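Local coordinates for positive phenol-degradative gene regulator (Ralstonia sp. E2, PDB 5FRY), which senses phenolic compounds through this N-terminal domain and activates transcription of phenol-degradation genes, probably as an ATP-dependent enhancer-binding protein, at residues L175-V178 against H184-I187. Numbering follows the deposited sequence.
Sequences LECV and HCRI. With ZN (zinc ion), chain C.
E176 and R186 form an antiparallel hydrogen-bonded pair, and a classic beta bulge at L175 and E176 lets both residues face R186. R186 O takes the E176 amide at 3.2 Å in the straighter of two bonds; L175 N lies so close to the same oxygen (2.5 Å) that its bent bond is doubtful in detail. R186 N returns a bond to E176 O. Side chains of the pair run alongside each other: E176 OE2 lies over one face of the R186 guanidinium, 4.1 Å from NH1, so the charges may attract although no N-H points at the oxygen. The other carboxylate oxygen, OE1, accepts a weak hydrogen bond from H184 NE2, the carboxylate and imidazole planes lying 39° apart. Zinc sits on the opposite face, held by C177 SG at 2.2 Å and C185 SG at 2.3 Å. With SG anti to the backbone N (chi1 175°), C177 reaches the metal while its CA passes just 3.7 Å from that of C185. The C185 sulfur also accepts a nearly straight N-H from V178, which would probably temper the charge on the thiolate, and V178 CG2 meets that SG at 3.7 Å. E174, on the hairpin's own strand 170-176, and C151 complete the zinc site, tying the hairpin of strands 170-176 and 185-191 to C151, just ahead of helix 152-166; in this V4R region of the phenol-sensing domain strand 123-131 flanks 185-191, where I187 touches the bound dimethylphenol.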
loop_
_atom_site.group_PDB
_atom_site.type_symbol
_atom_site.label_atom_id
_atom_site.label_comp_id
_atom_site.label_asym_id
_atom_site.label_seq_id
_atom_site.Cartn_x
_atom_site.Cartn_y
_atom_site.Cartn_z
ATOM N N LEU A 175 1.060 3.948 -23.591
ATOM C CA LEU A 175 1.285 4.717 -24.825
ATOM C C LEU A 175 1.365 6.220 -24.528
ATOM O O LEU A 175 2.067 6.974 -25.214
ATOM C CB LEU A 175 0.183 4.441 -25.843
ATOM C CG LEU A 175 0.027 2.969 -26.268
ATOM C CD1 LEU A 175 -0.816 2.858 -27.535
ATOM C CD2 LEU A 175 1.361 2.274 -26.429
ATOM N N GLU A 176 0.619 6.641 -23.515
ATOM C CA GLU A 176 0.620 8.019 -23.032
ATOM C C GLU A 176 0.457 7.986 -21.515
ATOM O O GLU A 176 -0.066 7.005 -20.970
ATOM C CB GLU A 176 -0.504 8.824 -23.688
ATOM C CG GLU A 176 -0.534 8.685 -25.210
ATOM C CD GLU A 176 -1.851 9.122 -25.834
ATOM O OE1 GLU A 176 -2.660 9.779 -25.143
ATOM O OE2 GLU A 176 -2.077 8.799 -27.022
ATOM N N CYS A 177 0.905 9.035 -20.832
ATOM C CA CYS A 177 0.887 9.034 -19.374
ATOM C C CYS A 177 0.950 10.434 -18.783
ATOM O O CYS A 177 1.686 11.288 -19.276
ATOM C CB CYS A 177 2.053 8.209 -18.842
ATOM S SG CYS A 177 2.182 8.275 -17.059
ATOM N N VAL A 178 0.194 10.652 -17.709
ATOM C CA VAL A 178 0.160 11.944 -17.029
ATOM C C VAL A 178 1.516 12.341 -16.477
ATOM O O VAL A 178 1.903 13.510 -16.520
ATOM C CB VAL A 178 -0.839 11.935 -15.872
ATOM C CG1 VAL A 178 -2.257 11.817 -16.412
ATOM C CG2 VAL A 178 -0.516 10.788 -14.908
ATOM N N HIS A 184 -3.593 12.424 -19.368
ATOM C CA HIS A 184 -4.096 11.121 -18.966
ATOM C C HIS A 184 -3.106 10.051 -19.354
ATOM O O HIS A 184 -2.110 10.319 -20.039
ATOM C CB HIS A 184 -5.449 10.836 -19.620
ATOM C CG HIS A 184 -5.376 10.704 -21.110
ATOM N ND1 HIS A 184 -5.878 11.662 -21.968
ATOM C CD2 HIS A 184 -4.842 9.740 -21.899
ATOM C CE1 HIS A 184 -5.661 11.290 -23.214
ATOM N NE2 HIS A 184 -5.027 10.130 -23.203
ATOM N N CYS A 185 -3.403 8.822 -18.945
ATOM C CA CYS A 185 -2.604 7.682 -19.335
ATOM C C CYS A 185 -3.407 6.845 -20.319
ATOM O O CYS A 185 -4.633 6.783 -20.215
ATOM C CB CYS A 185 -2.200 6.845 -18.107
ATOM S SG CYS A 185 -1.273 7.730 -16.810
ATOM N N ARG A 186 -2.722 6.226 -21.277
ATOM C CA ARG A 186 -3.338 5.265 -22.183
ATOM C C ARG A 186 -2.425 4.072 -22.410
ATOM O O ARG A 186 -1.208 4.216 -22.553
ATOM C CB ARG A 186 -3.673 5.907 -23.529
ATOM C CG ARG A 186 -4.049 4.912 -24.594
ATOM C CD ARG A 186 -4.425 5.618 -25.880
ATOM N NE ARG A 186 -5.410 6.656 -25.613
ATOM C CZ ARG A 186 -6.017 7.375 -26.550
ATOM N NH1 ARG A 186 -5.741 7.162 -27.832
ATOM N NH2 ARG A 186 -6.902 8.302 -26.198
ATOM N N ILE A 187 -3.018 2.890 -22.488
ATOM C CA ILE A 187 -2.216 1.679 -22.477
ATOM C C ILE A 187 -2.651 0.664 -23.535
ATOM O O ILE A 187 -3.818 0.624 -23.953
ATOM C CB ILE A 187 -2.256 0.992 -21.085
ATOM C CG1 ILE A 187 -3.689 0.596 -20.734
ATOM C CG2 ILE A 187 -1.668 1.904 -20.011
ATOM C CD1 ILE A 187 -3.801 -0.269 -19.497
HETATM ZN ZN ZN C . 0.734 6.755 -16.456
#